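Local coordinates for phytochrome Response Regulator RcpA (Tolypothrix sp. PCC 7601, PDB 1K68), which probably relays light signals from a cyanobacterial phytochrome, acting as a homodimeric, CheY-like response regulator that is phosphorylated on an aspartate, at residues 3-8 with 27-32; 20-25 with 123-128. All blocks are in the same frame, centred on the assembly; numbering follows the deposited sequence.

Contact 1: 3-8 with 27-32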
# COMPACT_ATOMS: atom_id res chain seq x y z
N LYS A 3 -8.57 19.87 -3.16
CA LYS A 3 -9.19 19.31 -4.35
C LYS A 3 -9.68 17.90 -4.05
O LYS A 3 -9.07 17.19 -3.26
CB LYS A 3 -8.17 19.29 -5.48
CG LYS A 3 -7.57 20.66 -5.76
CD LYS A 3 -6.40 20.58 -6.71
CE LYS A 3 -5.83 21.96 -6.98
NZ LYS A 3 -4.71 21.91 -7.96
N LYS A 4 -10.80 17.51 -4.66
CA LYS A 4 -11.33 16.18 -4.45
C LYS A 4 -11.07 15.27 -5.65
O LYS A 4 -11.27 15.66 -6.79
CB LYS A 4 -12.84 16.21 -4.20
CG LYS A 4 -13.43 14.79 -4.07
CD LYS A 4 -14.95 14.76 -4.04
CE LYS A 4 -15.51 15.23 -2.71
NZ LYS A 4 -16.98 15.03 -2.67
N ILE A 5 -10.63 14.05 -5.36
CA ILE A 5 -10.34 13.07 -6.39
C ILE A 5 -11.32 11.91 -6.22
O ILE A 5 -11.45 11.35 -5.13
CB ILE A 5 -8.91 12.55 -6.26
CG1 ILE A 5 -7.94 13.71 -6.40
CG2 ILE A 5 -8.62 11.52 -7.33
CD1 ILE A 5 -6.53 13.35 -6.01
N PHE A 6 -12.01 11.58 -7.31
CA PHE A 6 -12.99 10.49 -7.30
C PHE A 6 -12.37 9.29 -8.01
O PHE A 6 -12.12 9.32 -9.22
CB PHE A 6 -14.26 10.96 -8.02
CG PHE A 6 -15.44 10.05 -7.83
CD1 PHE A 6 -15.89 9.71 -6.55
CD2 PHE A 6 -16.14 9.58 -8.93
CE1 PHE A 6 -17.01 8.92 -6.38
CE2 PHE A 6 -17.27 8.78 -8.77
CZ PHE A 6 -17.71 8.45 -7.49
N LEU A 7 -12.10 8.24 -7.24
CA LEU A 7 -11.50 7.02 -7.75
C LEU A 7 -12.56 5.94 -7.89
O LEU A 7 -13.17 5.53 -6.89
CB LEU A 7 -10.40 6.54 -6.80
CG LEU A 7 -9.78 5.16 -7.01
CD1 LEU A 7 -9.04 5.08 -8.35
CD2 LEU A 7 -8.81 4.88 -5.87
N VAL A 8 -12.80 5.52 -9.13
CA VAL A 8 -13.77 4.47 -9.43
C VAL A 8 -12.93 3.23 -9.76
O VAL A 8 -12.39 3.11 -10.86
CB VAL A 8 -14.65 4.85 -10.64
CG1 VAL A 8 -15.73 3.79 -10.84
CG2 VAL A 8 -15.28 6.22 -10.43
N VAL A 27 0.51 18.46 -1.39
CA VAL A 27 -0.65 19.22 -0.95
C VAL A 27 -1.78 18.24 -0.68
O VAL A 27 -2.19 17.50 -1.56
CB VAL A 27 -1.12 20.21 -2.03
CG1 VAL A 27 -2.32 20.99 -1.53
CG2 VAL A 27 0.01 21.14 -2.42
N PRO A 28 -2.31 18.22 0.56
CA PRO A 28 -3.40 17.32 0.94
C PRO A 28 -4.61 17.38 0.01
O PRO A 28 -5.04 18.47 -0.39
CB PRO A 28 -3.73 17.77 2.36
CG PRO A 28 -2.41 18.22 2.88
CD PRO A 28 -1.87 19.02 1.72
N HIS A 29 -5.16 16.22 -0.33
CA HIS A 29 -6.32 16.13 -1.20
C HIS A 29 -7.35 15.23 -0.54
O HIS A 29 -7.05 14.54 0.43
CB HIS A 29 -5.96 15.49 -2.55
CG HIS A 29 -4.81 16.15 -3.24
ND1 HIS A 29 -4.80 17.49 -3.57
CD2 HIS A 29 -3.63 15.65 -3.69
CE1 HIS A 29 -3.68 17.78 -4.19
NE2 HIS A 29 -2.95 16.68 -4.28
N GLU A 30 -8.57 15.24 -1.06
CA GLU A 30 -9.61 14.38 -0.53
C GLU A 30 -9.87 13.30 -1.56
O GLU A 30 -10.15 13.60 -2.72
CB GLU A 30 -10.90 15.16 -0.27
CG GLU A 30 -12.08 14.25 -0.01
CD GLU A 30 -13.36 15.01 0.27
OE1 GLU A 30 -13.70 15.94 -0.50
OE2 GLU A 30 -14.04 14.67 1.25
N VAL A 31 -9.76 12.04 -1.15
CA VAL A 31 -9.98 10.94 -2.07
C VAL A 31 -11.22 10.15 -1.70
O VAL A 31 -11.30 9.56 -0.63
CB VAL A 31 -8.78 9.98 -2.08
CG1 VAL A 31 -8.97 8.93 -3.18
CG2 VAL A 31 -7.50 10.76 -2.30
N VAL A 32 -12.20 10.14 -2.61
CA VAL A 32 -13.42 9.40 -2.39
C VAL A 32 -13.41 8.24 -3.37
O VAL A 32 -13.28 8.44 -4.58
CB VAL A 32 -14.66 10.27 -2.61
CG1 VAL A 32 -15.91 9.42 -2.56
CG2 VAL A 32 -14.71 11.33 -1.52
O HOH W 1 -5.96 19.56 -2.73
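Lys4, Ile5 and Phe6 pair with Glu30, Val31 and Val32 as neighbouring parallel strands of a beta-alpha-beta unit, whose helix 12-23 makes the crossover. Four backbone hydrogen bonds join them: Glu30 N to Lys3 O, Ile5 N to Glu30 O (2.7 Å), Val32 N to Ile5 O and Leu7 N to Val32 O (2.9 Å). Three CA-H...O contacts lie between them. Lys4 and Glu30 run side by side on one face. The lysine chain is extended until its bend at chi3 (-75°), which lays CE 2.9 Å from Glu30 OE1; the anti last torsion carries NZ past it, 4.0 Å from that oxygen, too far for a salt bridge. NZ bonds to Tyr43 OH and Ser54 O. Phe6 slants across Val32 on the same face, CD1 4.0 Å from CG1, and stacks with Tyr43. With a leucine in place of Lys4 the ammonium is gone, and Tyr43 OH and Ser54 O would probably lose a donor and the Glu30 carboxylate its nearby positive charge. On the other face Ile5 CD1 reaches His29 CB (4.1 Å). At the edge of the His29 ring, in its plane, a water bonds to ND1 and links Lys3 N (2.7 Å) with Pro28 O, while NE2 bonds to Glu129. The chemistry implies a pairing set by main-chain bonds, with beta-branched side chains suited to the extended backbone and a buried ammonium satisfied by neutral oxygens.

Contact 2: 20-25 with 123-128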
# COMPACT_ATOMS: atom_id res chain seq x y z
N GLU A 20 -2.36 5.37 -1.33
CA GLU A 20 -1.07 5.61 -0.69
C GLU A 20 -0.24 6.62 -1.47
O GLU A 20 0.40 7.50 -0.90
CB GLU A 20 -0.27 4.31 -0.57
CG GLU A 20 -0.89 3.31 0.37
CD GLU A 20 -1.11 3.88 1.74
OE1 GLU A 20 -0.12 4.40 2.31
OE2 GLU A 20 -2.25 3.82 2.24
N ALA A 21 -0.25 6.48 -2.79
CA ALA A 21 0.50 7.38 -3.65
C ALA A 21 -0.06 8.79 -3.57
O ALA A 21 0.69 9.76 -3.46
CB ALA A 21 0.48 6.87 -5.08
N LEU A 22 -1.38 8.91 -3.61
CA LEU A 22 -2.02 10.22 -3.54
C LEU A 22 -1.86 10.86 -2.17
O LEU A 22 -1.91 12.08 -2.03
CB LEU A 22 -3.51 10.10 -3.87
CG LEU A 22 -3.89 9.67 -5.29
CD1 LEU A 22 -5.39 9.45 -5.38
CD2 LEU A 22 -3.43 10.72 -6.28
N ALA A 23 -1.67 10.02 -1.15
CA ALA A 23 -1.51 10.50 0.22
C ALA A 23 -0.15 11.17 0.41
O ALA A 23 0.02 12.01 1.29
CB ALA A 23 -1.67 9.35 1.21
N ASN A 24 0.82 10.79 -0.42
CA ASN A 24 2.15 11.36 -0.33
C ASN A 24 2.33 12.57 -1.23
O ASN A 24 3.42 12.83 -1.74
CB ASN A 24 3.21 10.31 -0.67
CG ASN A 24 3.30 9.22 0.38
OD1 ASN A 24 3.47 9.50 1.57
ND2 ASN A 24 3.18 7.97 -0.05
N SER A 25 1.24 13.30 -1.43
CA SER A 25 1.26 14.50 -2.26
C SER A 25 1.82 15.67 -1.47
O SER A 25 1.84 15.65 -0.24
CB SER A 25 -0.16 14.82 -2.74
OG SER A 25 -1.06 14.89 -1.65
N GLN A 123 4.74 5.24 -8.95
CA GLN A 123 5.31 6.46 -9.53
C GLN A 123 4.40 7.05 -10.60
O GLN A 123 4.41 8.25 -10.82
CB GLN A 123 6.70 6.17 -10.09
CG GLN A 123 7.74 5.89 -9.01
CD GLN A 123 7.82 7.00 -7.97
OE1 GLN A 123 7.97 8.17 -8.32
NE2 GLN A 123 7.72 6.64 -6.69
N ILE A 124 3.61 6.21 -11.26
CA ILE A 124 2.69 6.70 -12.26
C ILE A 124 1.59 7.51 -11.57
O ILE A 124 1.23 8.59 -12.03
CB ILE A 124 2.06 5.53 -13.05
CG1 ILE A 124 3.02 5.09 -14.16
CG2 ILE A 124 0.71 5.93 -13.61
CD1 ILE A 124 2.50 3.96 -15.00
N VAL A 125 1.07 6.99 -10.47
CA VAL A 125 0.02 7.71 -9.77
C VAL A 125 0.57 9.05 -9.29
O VAL A 125 -0.14 10.06 -9.32
CB VAL A 125 -0.51 6.92 -8.56
CG1 VAL A 125 -1.55 7.75 -7.80
CG2 VAL A 125 -1.14 5.61 -9.05
N LYS A 126 1.83 9.06 -8.87
CA LYS A 126 2.46 10.30 -8.42
C LYS A 126 2.53 11.27 -9.59
O LYS A 126 2.37 12.47 -9.41
CB LYS A 126 3.88 10.03 -7.89
CG LYS A 126 3.93 9.15 -6.65
CD LYS A 126 3.16 9.76 -5.49
CE LYS A 126 3.81 11.04 -4.96
NZ LYS A 126 3.03 11.63 -3.84
N GLY A 127 2.78 10.75 -10.78
CA GLY A 127 2.85 11.62 -11.94
C GLY A 127 1.47 12.19 -12.24
O GLY A 127 1.34 13.35 -12.63
N ILE A 128 0.45 11.37 -12.07
CA ILE A 128 -0.92 11.82 -12.31
C ILE A 128 -1.24 12.97 -11.36
O ILE A 128 -1.73 14.02 -11.78
CB ILE A 128 -1.91 10.67 -12.09
CG1 ILE A 128 -1.74 9.62 -13.20
CG2 ILE A 128 -3.35 11.19 -12.09
CD1 ILE A 128 -2.54 8.38 -12.98
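The flat groups that Lys126 meets are main-chain peptides, for neither segment has an aromatic ring, and it meets them at their carbonyl oxygens. NZ donates to Ala21 O (3.0 Å) and lies near Asn24 O as well; that second approach is too short to be trusted, and the place of NZ is less sure. The Asn24 amide takes no part: it is the CB of that residue that lies beside NZ. Lys126 gets there by curling. Chi1 and the bend at chi2 (-59°) bring CD to 3.2 Å from Ala21 O and 4.0 Å from Ala21 CB, and the bend at chi3 swings CE and NZ toward the carbonyls. A long, flexible lysine suits the spot, since its methylenes can cover an alanine while its positive charge faces carbonyls near the C-terminal end of helix 12-23, where the helix dipole would probably favour a cation. Ala21 O also accepts the backbone N of Asn24, so two donors share it.

Next to the lysine the contact is apolar. Val125 CG1, anti to the backbone N (chi1 176°), reaches between Ala21 CB at 3.5 Å and Leu22 CD2 at 3.8 Å, and the leucine and valine side chains meet at about a right angle. Alanine is small enough to let the helices come close, with 5.9 Å between Ala21 CA and Lys126 CA. Phe122 adds to the packing on Ala21, and Glu129 to that on Leu22. Such pairing of the first and last helices on one face of the central parallel sheet is typical of the CheY-like receiver fold.

Both contacts are partly buried: the centre of contact 1 is about 9 Å from that of the chain and none of its touching residues is exposed, while the centre of contact 2 is about 13 Å out and Asn24 there is exposed. The first joins neighbouring strands, the second two helices. Regular main-chain hydrogen bonds govern contact 1; in contact 2 a few apolar side chains and one lysine reaching for carbonyls do the work. Helix 12-23 connects the two strands and supplies one side of contact 2. Leu22 CD1 lies 4.0 Å from Val31 CG2 and its CD2 packs on Ile5, so one leucine serves both. Glu20, which takes no part in contact 2, packs on Thr82 of the second subunit.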